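Local coordinates for aminopeptidase N family protein (Idiomarina loihiensis L2TR, PDB 4FGM), which is probably a zinc-dependent aminopeptidase of the M61 family and holds a zinc ion with maleic acid bound beside it, at residues I51-E56 with V83-Y88; G171-E176 with S186-G191; L204-E209 with S321-E326; L385-M390 with S437-D442; V461-Q466 with S569-S574. One frame throughout, in Å; residues are numbered along the deposited sequence.

In the fold
The five contacts run in series along the chain, from the N-terminal beta domain to the C-terminal ribbon. Contact 1 is the outlier: its centre lies about 58 Å from that of contact 5, across the centre of the chain. Contacts 2 and 3 touch where L187 CD1 meets L204 CD1 at 4.2 Å, strand against helix. Contact 3 is the one near the metal. The zinc ion is bound by H273, H277 and E307, which also line the maleic acid pocket. The side chain of I207 is about 9 Å from that of H273 and about 12 Å from that of H277. Contact 5 comes within about 6 Å, nearest atoms, of both contact 3 and contact 4.

Contact 1. Residues I51-E56 with V83-Y88; sequences IGLHAE and VHYQVY
An antiparallel strand pair with a beta bulge, in the Peptidase M61 N-terminal domain, joins I51-E56 to V83-Y88. I51 pairs with Q86 and H54 with H84, each through two backbone hydrogen bonds. The register slips by one between these pairs, where the chain turns a corner at G52. On one face of the sheet the two histidines meet. H54 lays its ring against H84 CB, which sits 3.9 Å from the H54 ring centroid, a CH-pi contact over the face. The H54 CG is squeezed between backbone N and carbonyl carbon (chi1 57°), which folds the ring back toward H84. H54 ND1 also bonds G52 O at 3.2 Å, close to the ring plane, and this fixes the rotation of the imidazole. The two rings are slid apart and barely overlap. H84 NE2 donates to E56 OE2 at 2.7 Å, nearly in its own ring plane and onto the anti lone pair of that oxygen. H84 ND1 is bonded to S19 OG, so both ring nitrogens are held. A leucine in place of H84 would probably leave the E56 carboxylate and the S19 hydroxyl without these partners. On the other face L53 lies between V83 and Y85, near W72 and L113. L53 CG is 3.9 Å from V83 CG1, and L53 CD1 meets Y85 CD1 at 3.7 Å.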
# COMPACT_ATOMS: atom_id res chain seq x y z
N ILE A 51 -7.93 -21.86 15.93
CA ILE A 51 -7.73 -23.25 16.32
C ILE A 51 -8.30 -23.62 17.69
O ILE A 51 -8.21 -22.84 18.65
CB ILE A 51 -6.22 -23.58 16.33
CG1 ILE A 51 -5.64 -23.37 14.93
CG2 ILE A 51 -5.97 -25.01 16.79
CD1 ILE A 51 -4.12 -23.41 14.89
N GLY A 52 -8.85 -24.83 17.76
CA GLY A 52 -9.41 -25.37 18.99
C GLY A 52 -10.41 -24.48 19.72
O GLY A 52 -10.29 -24.27 20.92
N LEU A 53 -11.39 -23.96 18.99
CA LEU A 53 -12.38 -23.10 19.61
C LEU A 53 -13.40 -23.92 20.40
O LEU A 53 -13.85 -24.97 19.95
CB LEU A 53 -13.10 -22.26 18.54
CG LEU A 53 -14.15 -21.24 18.99
CD1 LEU A 53 -14.15 -20.04 18.06
CD2 LEU A 53 -15.53 -21.88 19.02
N HIS A 54 -13.73 -23.46 21.61
CA HIS A 54 -14.74 -24.12 22.43
C HIS A 54 -15.41 -23.05 23.29
O HIS A 54 -14.92 -21.92 23.37
CB HIS A 54 -14.13 -25.24 23.28
CG HIS A 54 -13.03 -24.81 24.19
ND1 HIS A 54 -11.76 -24.52 23.73
CD2 HIS A 54 -12.99 -24.63 25.53
CE1 HIS A 54 -10.99 -24.20 24.76
NE2 HIS A 54 -11.72 -24.26 25.86
N ALA A 55 -16.52 -23.39 23.92
CA ALA A 55 -17.24 -22.40 24.72
C ALA A 55 -17.63 -22.92 26.07
O ALA A 55 -17.66 -24.13 26.30
CB ALA A 55 -18.47 -21.93 23.98
N GLU A 56 -17.94 -22.01 26.98
CA GLU A 56 -18.34 -22.40 28.32
C GLU A 56 -19.28 -21.37 28.91
O GLU A 56 -19.20 -20.18 28.59
CB GLU A 56 -17.12 -22.55 29.23
CG GLU A 56 -16.48 -21.23 29.61
CD GLU A 56 -15.46 -21.38 30.72
OE1 GLU A 56 -15.79 -22.00 31.75
OE2 GLU A 56 -14.34 -20.85 30.56
N VAL A 83 -15.95 -17.64 25.16
CA VAL A 83 -15.48 -18.44 24.03
C VAL A 83 -13.96 -18.41 24.04
O VAL A 83 -13.36 -17.35 24.13
CB VAL A 83 -16.01 -17.85 22.70
CG1 VAL A 83 -15.63 -18.75 21.53
CG2 VAL A 83 -17.52 -17.68 22.79
N HIS A 84 -13.35 -19.59 23.95
CA HIS A 84 -11.89 -19.69 23.97
C HIS A 84 -11.37 -20.27 22.65
O HIS A 84 -11.97 -21.18 22.09
CB HIS A 84 -11.42 -20.63 25.08
CG HIS A 84 -11.87 -20.24 26.45
ND1 HIS A 84 -11.22 -19.29 27.21
CD2 HIS A 84 -12.87 -20.72 27.23
CE1 HIS A 84 -11.80 -19.19 28.39
NE2 HIS A 84 -12.81 -20.05 28.43
N TYR A 85 -10.26 -19.74 22.17
CA TYR A 85 -9.62 -20.26 20.97
C TYR A 85 -8.20 -19.76 20.86
O TYR A 85 -7.79 -18.84 21.58
CB TYR A 85 -10.40 -19.92 19.68
CG TYR A 85 -10.70 -18.45 19.47
CD1 TYR A 85 -11.85 -17.87 19.99
CD2 TYR A 85 -9.83 -17.64 18.73
CE1 TYR A 85 -12.14 -16.52 19.79
CE2 TYR A 85 -10.11 -16.27 18.53
CZ TYR A 85 -11.27 -15.73 19.06
OH TYR A 85 -11.56 -14.40 18.88
N GLN A 86 -7.43 -20.39 19.98
CA GLN A 86 -6.05 -20.00 19.74
C GLN A 86 -5.99 -19.47 18.31
O GLN A 86 -6.85 -19.79 17.49
CB GLN A 86 -5.11 -21.19 19.84
CG GLN A 86 -5.01 -21.79 21.22
CD GLN A 86 -3.82 -22.71 21.33
OE1 GLN A 86 -3.71 -23.69 20.60
NE2 GLN A 86 -2.91 -22.39 22.25
N VAL A 87 -4.98 -18.67 18.03
CA VAL A 87 -4.82 -18.13 16.69
C VAL A 87 -3.37 -18.35 16.23
O VAL A 87 -2.43 -17.99 16.94
CB VAL A 87 -5.16 -16.63 16.66
CG1 VAL A 87 -5.01 -16.10 15.25
CG2 VAL A 87 -6.57 -16.42 17.16
N TYR A 88 -3.22 -18.94 15.04
CA TYR A 88 -1.89 -19.20 14.47
C TYR A 88 -1.44 -17.93 13.76
O TYR A 88 -2.09 -17.48 12.83
CB TYR A 88 -1.94 -20.35 13.47
CG TYR A 88 -0.59 -20.68 12.89
CD1 TYR A 88 0.41 -21.26 13.67
CD2 TYR A 88 -0.31 -20.43 11.54
CE1 TYR A 88 1.66 -21.58 13.13
CE2 TYR A 88 0.93 -20.74 10.99
CZ TYR A 88 1.91 -21.32 11.79
OH TYR A 88 3.12 -21.68 11.24

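Contact 2. Residues G171-E176 with S186-G191; sequences GDLTIE and SLVLSG
The beta hairpin of strands 174-180 and 183-190 brings G171-E176 against S186-G191, at the edge of a five-stranded mixed sheet. T174 pairs with L189 and E176 with L187, each through two backbone hydrogen bonds. I175 and V188 form the non-hydrogen-bonded pair between them. The side chain of V188 is the meeting point on that face. Its CG1 is anti to the backbone N (chi1 -177°), and this branch receives L173 CD1 at 4.0 Å and I175 CG1 at 4.2 Å. L173 has its CG beside the backbone N (chi1 -42°), which swings its forked end in toward the other strand. While CD1 goes to V188, L173 CD2 reaches S190 CB at 3.7 Å. A139 of strand 137-140 also packs on L173 and V188. On the opposite face T174 CB and L189 CB lie 4.1 Å apart. T174 OG1 turns to H193 NE2 instead, and E176 OE2 to T197 OG1. Before the strand, D172 is the centre of an inverse gamma turn. Two waters bridge the two segments there. One links D172 O to G191 N. The other accepts from D172 N and donates to S190 OG at 2.7 Å, an oxygen also bonded to Q103 OE1.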
# COMPACT_ATOMS: atom_id res chain seq x y z
N GLY A 171 7.19 -6.19 21.48
CA GLY A 171 8.55 -6.68 21.38
C GLY A 171 9.54 -5.73 22.02
O GLY A 171 9.17 -4.92 22.86
N ASP A 172 10.81 -5.85 21.63
CA ASP A 172 11.86 -4.99 22.16
C ASP A 172 11.82 -3.73 21.30
O ASP A 172 12.67 -3.51 20.44
CB ASP A 172 13.21 -5.71 22.05
CG ASP A 172 14.37 -4.88 22.55
OD1 ASP A 172 14.15 -3.93 23.33
OD2 ASP A 172 15.52 -5.19 22.18
N LEU A 173 10.81 -2.91 21.54
CA LEU A 173 10.56 -1.70 20.75
C LEU A 173 11.39 -0.45 20.98
O LEU A 173 11.73 -0.10 22.11
CB LEU A 173 9.08 -1.31 20.90
CG LEU A 173 8.08 -2.46 20.87
CD1 LEU A 173 6.65 -1.92 20.99
CD2 LEU A 173 8.27 -3.24 19.55
N THR A 174 11.71 0.22 19.88
CA THR A 174 12.44 1.47 19.93
C THR A 174 11.31 2.48 19.72
O THR A 174 10.56 2.37 18.75
CB THR A 174 13.47 1.61 18.78
OG1 THR A 174 14.48 0.60 18.92
CG2 THR A 174 14.15 2.98 18.83
N ILE A 175 11.16 3.43 20.64
CA ILE A 175 10.08 4.41 20.53
C ILE A 175 10.60 5.83 20.65
O ILE A 175 11.22 6.20 21.65
CB ILE A 175 9.02 4.18 21.64
CG1 ILE A 175 8.54 2.73 21.62
CG2 ILE A 175 7.84 5.13 21.43
CD1 ILE A 175 7.60 2.37 22.76
N GLU A 176 10.35 6.63 19.62
CA GLU A 176 10.78 8.02 19.59
C GLU A 176 9.56 8.91 19.34
O GLU A 176 8.93 8.85 18.28
CB GLU A 176 11.80 8.23 18.46
CG GLU A 176 12.45 9.61 18.44
CD GLU A 176 13.56 9.75 19.46
OE1 GLU A 176 13.26 9.77 20.68
OE2 GLU A 176 14.74 9.86 19.05
N SER A 186 4.37 9.23 17.31
CA SER A 186 5.35 8.22 17.71
C SER A 186 5.85 7.41 16.53
O SER A 186 5.09 7.05 15.63
CB SER A 186 4.74 7.25 18.73
OG SER A 186 4.43 7.89 19.95
N LEU A 187 7.15 7.14 16.55
CA LEU A 187 7.75 6.30 15.54
C LEU A 187 8.15 5.09 16.36
O LEU A 187 8.91 5.22 17.33
CB LEU A 187 9.00 6.94 14.92
CG LEU A 187 9.76 5.94 14.02
CD1 LEU A 187 8.86 5.47 12.88
CD2 LEU A 187 11.02 6.58 13.49
N VAL A 188 7.63 3.92 16.01
CA VAL A 188 7.94 2.70 16.74
C VAL A 188 8.60 1.68 15.83
O VAL A 188 8.11 1.40 14.74
CB VAL A 188 6.66 2.08 17.34
CG1 VAL A 188 7.01 0.85 18.17
CG2 VAL A 188 5.94 3.11 18.18
N LEU A 189 9.71 1.11 16.29
CA LEU A 189 10.44 0.14 15.49
C LEU A 189 10.65 -1.19 16.21
O LEU A 189 10.98 -1.22 17.40
CB LEU A 189 11.82 0.70 15.12
CG LEU A 189 11.91 2.08 14.48
CD1 LEU A 189 13.38 2.45 14.28
CD2 LEU A 189 11.16 2.10 13.17
N SER A 190 10.48 -2.28 15.47
CA SER A 190 10.69 -3.62 15.98
C SER A 190 11.52 -4.36 14.93
O SER A 190 11.16 -4.39 13.76
CB SER A 190 9.37 -4.36 16.19
OG SER A 190 9.60 -5.71 16.59
N GLY A 191 12.64 -4.95 15.36
CA GLY A 191 13.51 -5.66 14.44
C GLY A 191 14.91 -5.10 14.56
O GLY A 191 15.10 -4.09 15.25
O HOH W 1 10.90 -6.77 18.74
O HOH W 2 13.36 -5.54 18.13

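Contact 3. Residues L204-E209 with S321-E326; sequences LAKICE and SGIIDE
K206 and I207 meet S321 and I323 without any aromatic ring, so there is no ring face or ring edge to fill between them. The touching groups are aliphatic, together with one carbonyl and one hydroxyl oxygen. I207 and I323 cross at about a right angle and touch by their CG1 atoms, 4.1 Å apart. I207 CG1 sits beside the backbone N (chi1 -65°), which points it at I323 and S321. K206 passes on the outer side, and its chain bends at chi3 (-85°). The bend puts K206 CE 3.9 Å from I323 CD1, while K206 CD lies 3.9 Å from S321 O. I207 CG1 is also 4.2 Å from S321 OG. That hydroxyl is bonded to L317 O, in the last turn of helix 308-320. G322 ends this helix in a Schellman motif, with positive phi. The contact therefore sets the side of helix 197-215 against the connection between helices 308-320 and 326-342. Helix 262-277, which carries the zinc ligands H273 and H277, packs on both partners: its C272 touches I207, and its L268 touches I323. Helix 197-215 also packs on strand 174-180, through L204 on F178 and C208 on A180.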
# COMPACT_ATOMS: atom_id res chain seq x y z
N LEU A 204 9.77 13.34 9.83
CA LEU A 204 8.36 12.99 9.89
C LEU A 204 7.55 14.17 10.42
O LEU A 204 6.43 14.43 9.96
CB LEU A 204 8.14 11.75 10.77
CG LEU A 204 8.65 10.42 10.20
CD1 LEU A 204 8.40 9.28 11.19
CD2 LEU A 204 7.95 10.13 8.86
N ALA A 205 8.12 14.90 11.38
CA ALA A 205 7.45 16.06 11.95
C ALA A 205 7.16 17.06 10.83
O ALA A 205 6.07 17.63 10.76
CB ALA A 205 8.33 16.72 13.02
N LYS A 206 8.13 17.26 9.94
CA LYS A 206 7.95 18.17 8.82
C LYS A 206 6.85 17.68 7.89
O LYS A 206 5.92 18.43 7.57
CB LYS A 206 9.26 18.35 8.04
CG LYS A 206 10.12 19.50 8.54
CD LYS A 206 11.24 19.86 7.58
CE LYS A 206 12.47 18.99 7.77
NZ LYS A 206 13.59 19.42 6.87
N ILE A 207 6.95 16.43 7.46
CA ILE A 207 5.94 15.87 6.58
C ILE A 207 4.55 15.98 7.22
O ILE A 207 3.60 16.46 6.59
CB ILE A 207 6.24 14.39 6.29
CG1 ILE A 207 7.55 14.28 5.50
CG2 ILE A 207 5.08 13.77 5.52
CD1 ILE A 207 8.08 12.87 5.39
N CYS A 208 4.44 15.56 8.47
CA CYS A 208 3.17 15.60 9.19
C CYS A 208 2.58 17.00 9.35
O CYS A 208 1.38 17.20 9.16
CB CYS A 208 3.32 14.94 10.56
SG CYS A 208 3.53 13.15 10.47
N GLU A 209 3.41 17.97 9.72
CA GLU A 209 2.92 19.33 9.87
C GLU A 209 2.40 19.83 8.53
O GLU A 209 1.35 20.47 8.46
CB GLU A 209 4.01 20.25 10.42
CG GLU A 209 4.16 20.10 11.93
CD GLU A 209 5.28 20.93 12.51
OE1 GLU A 209 6.41 20.88 11.97
OE2 GLU A 209 5.04 21.61 13.54
N SER A 321 7.43 19.81 1.43
CA SER A 321 7.85 20.01 2.80
C SER A 321 9.35 20.24 2.85
O SER A 321 9.91 20.45 3.93
CB SER A 321 7.47 18.79 3.64
OG SER A 321 7.97 17.62 3.04
N GLY A 322 9.98 20.19 1.69
CA GLY A 322 11.42 20.42 1.63
C GLY A 322 12.32 19.25 1.99
O GLY A 322 13.47 19.46 2.35
N ILE A 323 11.81 18.03 1.91
CA ILE A 323 12.62 16.86 2.24
C ILE A 323 13.47 16.50 1.01
O ILE A 323 14.66 16.20 1.13
CB ILE A 323 11.75 15.64 2.63
CG1 ILE A 323 10.85 15.99 3.81
CG2 ILE A 323 12.64 14.45 2.99
CD1 ILE A 323 11.59 16.40 5.06
N ILE A 324 12.86 16.55 -0.17
CA ILE A 324 13.55 16.25 -1.42
C ILE A 324 13.42 17.42 -2.41
O ILE A 324 12.40 18.11 -2.42
CB ILE A 324 12.99 14.99 -2.09
CG1 ILE A 324 11.52 15.21 -2.47
CG2 ILE A 324 13.15 13.78 -1.16
CD1 ILE A 324 10.92 14.11 -3.30
N ASP A 325 14.45 17.63 -3.22
CA ASP A 325 14.42 18.72 -4.20
C ASP A 325 13.58 18.33 -5.42
O ASP A 325 13.06 17.22 -5.49
CB ASP A 325 15.84 19.09 -4.64
CG ASP A 325 16.57 17.95 -5.30
OD1 ASP A 325 15.95 17.22 -6.12
OD2 ASP A 325 17.77 17.78 -5.02
N GLU A 326 13.48 19.24 -6.38
CA GLU A 326 12.69 18.97 -7.57
C GLU A 326 13.30 17.92 -8.49
O GLU A 326 12.59 17.31 -9.29
CB GLU A 326 12.43 20.28 -8.35
CG GLU A 326 13.28 20.47 -9.61
CD GLU A 326 14.71 20.87 -9.31
OE1 GLU A 326 15.05 21.01 -8.11
OE2 GLU A 326 15.49 21.05 -10.27

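Contact 4. Residues L385-M390 with S437-D442; sequences LSLDLM and SDFLKD
F439 reaches across from its helix and is gripped by S386, L387 and M390. This is the tight part of the contact. The short helix axes are 11.4 Å apart, and F439 spans that distance. The selenium of M390, a selenomethionine, lies over one face of the F439 ring, 3.9 Å from its centroid and 22° off the normal. M390 SE is shifted toward the rim, 3.6 Å from F439 CD2. M390 CE then bends back along the root of the phenylalanine, 3.9 Å from F439 CB. L387 CD2 comes in at the ring edge, near its plane, 3.8 Å from F439 CE2. S386 CB approaches the far end obliquely, 3.3 Å from F439 CZ, a close approach. The ring reaches so deep because F439 CG is anti to the backbone N (chi1 156°). S386 OG is bonded to L382 O within its own helix. Elsewhere the contact is loose. L387 CD2 meets L440 CD1 only at 4.3 Å. D438 and K441 are exposed and do not reach the other helix. Cutting F439 back to an alanine would probably open a gap between the helices and leave the M390 selenium without its aromatic partner. L455 of helix 453-457 also packs on M390. The arrangement is a nearly antiparallel helix pair, bridged by a Met-aromatic contact, in the helical region after the zinc site.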
# COMPACT_ATOMS: atom_id res chain seq x y z
N LEU A 385 -2.03 14.46 -10.92
CA LEU A 385 -1.04 15.40 -11.44
C LEU A 385 -1.71 16.35 -12.43
O LEU A 385 -1.48 17.56 -12.39
CB LEU A 385 0.08 14.66 -12.16
CG LEU A 385 0.99 15.53 -13.03
CD1 LEU A 385 1.93 16.33 -12.14
CD2 LEU A 385 1.77 14.66 -14.00
N SER A 386 -2.52 15.77 -13.31
CA SER A 386 -3.22 16.55 -14.32
C SER A 386 -4.15 17.57 -13.70
O SER A 386 -4.11 18.75 -14.05
CB SER A 386 -4.02 15.62 -15.24
OG SER A 386 -3.18 14.63 -15.82
N LEU A 387 -4.99 17.13 -12.77
CA LEU A 387 -5.93 18.02 -12.10
C LEU A 387 -5.23 19.17 -11.39
O LEU A 387 -5.66 20.32 -11.47
CB LEU A 387 -6.78 17.24 -11.09
CG LEU A 387 -7.77 16.21 -11.63
CD1 LEU A 387 -8.43 15.48 -10.46
CD2 LEU A 387 -8.83 16.89 -12.49
N ASP A 388 -4.13 18.87 -10.71
CA ASP A 388 -3.40 19.91 -9.99
C ASP A 388 -2.90 20.98 -10.97
O ASP A 388 -3.03 22.17 -10.71
CB ASP A 388 -2.22 19.29 -9.23
CG ASP A 388 -1.77 20.15 -8.06
OD1 ASP A 388 -2.42 21.18 -7.78
OD2 ASP A 388 -0.77 19.79 -7.41
N LEU A 389 -2.33 20.54 -12.08
CA LEU A 389 -1.82 21.46 -13.08
C LEU A 389 -2.94 22.21 -13.80
O LEU A 389 -2.85 23.42 -14.02
CB LEU A 389 -0.95 20.70 -14.09
CG LEU A 389 0.56 20.69 -13.83
CD1 LEU A 389 0.88 20.80 -12.35
CD2 LEU A 389 1.16 19.43 -14.42
N MSE A 390 -4.00 21.49 -14.15
CA MSE A 390 -5.13 22.10 -14.84
C MSE A 390 -5.84 23.14 -13.97
O MSE A 390 -6.14 24.24 -14.44
CB MSE A 390 -6.11 21.02 -15.27
CG MSE A 390 -5.63 20.21 -16.45
SE MSE A 390 -6.83 18.77 -16.89
CE MSE A 390 -8.18 19.75 -17.88
N SER A 437 -14.31 18.47 -16.77
CA SER A 437 -15.23 17.39 -17.07
C SER A 437 -14.83 16.42 -18.18
O SER A 437 -14.72 15.21 -17.94
CB SER A 437 -16.62 17.95 -17.39
OG SER A 437 -17.56 16.91 -17.56
N ASP A 438 -14.63 16.92 -19.39
CA ASP A 438 -14.26 16.03 -20.49
C ASP A 438 -12.99 15.26 -20.20
O ASP A 438 -12.90 14.06 -20.46
CB ASP A 438 -14.12 16.81 -21.81
CG ASP A 438 -15.44 17.30 -22.34
OD1 ASP A 438 -16.47 16.66 -22.05
OD2 ASP A 438 -15.45 18.33 -23.05
N PHE A 439 -12.00 15.95 -19.65
CA PHE A 439 -10.74 15.30 -19.34
C PHE A 439 -10.90 14.16 -18.33
O PHE A 439 -10.47 13.04 -18.58
CB PHE A 439 -9.74 16.30 -18.77
CG PHE A 439 -8.69 15.66 -17.92
CD1 PHE A 439 -7.65 14.93 -18.49
CD2 PHE A 439 -8.79 15.73 -16.53
CE1 PHE A 439 -6.72 14.26 -17.69
CE2 PHE A 439 -7.87 15.06 -15.72
CZ PHE A 439 -6.83 14.33 -16.30
N LEU A 440 -11.50 14.47 -17.18
CA LEU A 440 -11.68 13.50 -16.12
C LEU A 440 -12.53 12.29 -16.53
O LEU A 440 -12.24 11.16 -16.12
CB LEU A 440 -12.27 14.17 -14.87
CG LEU A 440 -12.18 13.35 -13.57
CD1 LEU A 440 -10.72 13.13 -13.21
CD2 LEU A 440 -12.88 14.07 -12.44
N LYS A 441 -13.57 12.50 -17.33
CA LYS A 441 -14.41 11.39 -17.78
C LYS A 441 -13.61 10.44 -18.67
O LYS A 441 -13.77 9.22 -18.59
CB LYS A 441 -15.63 11.89 -18.56
CG LYS A 441 -16.81 12.30 -17.71
CD LYS A 441 -17.99 12.66 -18.60
CE LYS A 441 -19.14 13.22 -17.79
NZ LYS A 441 -20.23 13.69 -18.70
N ASP A 442 -12.74 10.99 -19.52
CA ASP A 442 -11.93 10.16 -20.39
C ASP A 442 -10.86 9.46 -19.57
O ASP A 442 -10.56 8.29 -19.79
CB ASP A 442 -11.26 10.99 -21.50
CG ASP A 442 -12.27 11.56 -22.49
OD1 ASP A 442 -13.37 10.98 -22.63
OD2 ASP A 442 -11.96 12.59 -23.13

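Contact 5. Residues V461-Q466 with S569-S574; sequences VMVQKQ and SSYVLS
A two-stranded antiparallel ribbon forms where V461-Q466 meets S569-S574, one strand before and one after, in sequence, the antiparallel sheet of residues 489-562, which is consistent with a PDZ domain. Six backbone hydrogen bonds join the pairs M462-S574, Q464-V572 and Q466-S570. S569 and S570 both face Q466, a classic beta bulge. On one face K465 and Y571 run side by side and point the same way. K465 CG lies over a face of the Y571 ring, 4.3 Å from its centroid, a CH-pi contact. K465 CD follows the ring outward, 3.4 Å from Y571 CZ. The lysine bends at chi3 (-54°), and this brings K465 NZ to Y571 OH at 3.4 Å, a weak hydrogen bond. V463 approaches the same ring obliquely, with CG1 4.1 Å from Y571 CD2. V463 CG2 lies 3.8 Å from L573 CD1. V463 and L573 also point the same way, and V461 CG1 touches L573 CG beyond them. Helix 326-342 lies against this face through L333, L337 and E341, and L456 packs on V461 and V463. The other face is more polar. Q466 has its CG wedged between backbone N and carbonyl carbon (chi1 68°), which turns the chain across toward the second strand. Q466 CG then rests on S570 CB at 4.0 Å, and Q466 OE1 lies near V572 CG2, the two side chains crossing obliquely. At the far end, S574 OG is buried with no hydrogen-bond partner. The methyl CE of selenomethionine M462 lies 3.1 Å from S574 OG, while Q464 NE2 stays 3.9 Å away.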
# COMPACT_ATOMS: atom_id res chain seq x y z
N VAL A 461 8.40 22.23 -17.72
CA VAL A 461 8.95 20.88 -17.60
C VAL A 461 9.02 20.18 -18.96
O VAL A 461 8.01 20.02 -19.64
CB VAL A 461 8.10 20.00 -16.67
CG1 VAL A 461 8.80 18.65 -16.47
CG2 VAL A 461 7.89 20.69 -15.34
N MSE A 462 10.22 19.77 -19.33
CA MSE A 462 10.45 19.09 -20.60
C MSE A 462 10.35 17.57 -20.45
O MSE A 462 10.81 17.00 -19.46
CB MSE A 462 11.83 19.48 -21.14
CG MSE A 462 12.37 18.61 -22.26
SE MSE A 462 14.10 19.22 -22.87
CE MSE A 462 15.18 18.75 -21.34
N VAL A 463 9.73 16.91 -21.43
CA VAL A 463 9.59 15.45 -21.40
C VAL A 463 10.25 14.80 -22.61
O VAL A 463 9.90 15.07 -23.75
CB VAL A 463 8.10 15.02 -21.42
CG1 VAL A 463 8.02 13.49 -21.40
CG2 VAL A 463 7.37 15.60 -20.23
N GLN A 464 11.22 13.92 -22.35
CA GLN A 464 11.88 13.22 -23.43
C GLN A 464 11.87 11.73 -23.15
O GLN A 464 12.20 11.29 -22.05
CB GLN A 464 13.31 13.74 -23.62
CG GLN A 464 14.19 13.73 -22.39
CD GLN A 464 15.27 14.80 -22.45
OE1 GLN A 464 15.80 15.10 -23.53
NE2 GLN A 464 15.60 15.39 -21.30
N LYS A 465 11.46 10.94 -24.15
CA LYS A 465 11.40 9.49 -24.01
C LYS A 465 12.66 8.85 -24.57
O LYS A 465 13.28 9.38 -25.50
CB LYS A 465 10.18 8.93 -24.74
CG LYS A 465 8.97 9.84 -24.72
CD LYS A 465 7.69 9.08 -25.05
CE LYS A 465 7.78 8.31 -26.36
NZ LYS A 465 6.53 7.55 -26.62
N GLN A 466 13.05 7.72 -24.01
CA GLN A 466 14.24 7.02 -24.47
C GLN A 466 14.19 5.56 -24.04
O GLN A 466 13.41 5.18 -23.17
CB GLN A 466 15.50 7.69 -23.90
CG GLN A 466 15.67 7.55 -22.40
CD GLN A 466 16.85 8.33 -21.87
OE1 GLN A 466 16.96 9.54 -22.09
NE2 GLN A 466 17.75 7.66 -21.15
N SER A 569 10.43 3.73 -23.67
CA SER A 569 9.61 3.64 -22.47
C SER A 569 10.03 4.45 -21.24
O SER A 569 9.24 4.62 -20.32
CB SER A 569 9.48 2.16 -22.07
OG SER A 569 10.75 1.55 -21.94
N SER A 570 11.27 4.93 -21.21
CA SER A 570 11.71 5.74 -20.08
C SER A 570 11.32 7.20 -20.30
O SER A 570 11.82 7.84 -21.22
CB SER A 570 13.23 5.64 -19.89
OG SER A 570 13.59 4.50 -19.14
N TYR A 571 10.41 7.71 -19.48
CA TYR A 571 10.00 9.10 -19.59
C TYR A 571 10.85 9.90 -18.60
O TYR A 571 10.63 9.85 -17.39
CB TYR A 571 8.50 9.26 -19.26
CG TYR A 571 7.57 8.79 -20.36
CD1 TYR A 571 7.58 7.46 -20.79
CD2 TYR A 571 6.70 9.68 -20.99
CE1 TYR A 571 6.76 7.03 -21.83
CE2 TYR A 571 5.87 9.26 -22.04
CZ TYR A 571 5.91 7.94 -22.45
OH TYR A 571 5.11 7.51 -23.49
N VAL A 572 11.82 10.64 -19.12
CA VAL A 572 12.70 11.44 -18.28
C VAL A 572 12.18 12.88 -18.21
O VAL A 572 11.96 13.53 -19.24
CB VAL A 572 14.15 11.43 -18.84
CG1 VAL A 572 15.04 12.35 -18.02
CG2 VAL A 572 14.69 10.01 -18.80
N LEU A 573 11.96 13.36 -16.99
CA LEU A 573 11.44 14.71 -16.77
C LEU A 573 12.48 15.66 -16.20
O LEU A 573 13.22 15.31 -15.28
CB LEU A 573 10.23 14.67 -15.84
CG LEU A 573 8.86 14.54 -16.49
CD1 LEU A 573 8.86 13.43 -17.52
CD2 LEU A 573 7.81 14.27 -15.42
N SER A 574 12.51 16.87 -16.75
CA SER A 574 13.45 17.89 -16.30
C SER A 574 12.85 19.29 -16.45
O SER A 574 12.04 19.56 -17.34
CB SER A 574 14.75 17.80 -17.10
OG SER A 574 14.49 17.85 -18.49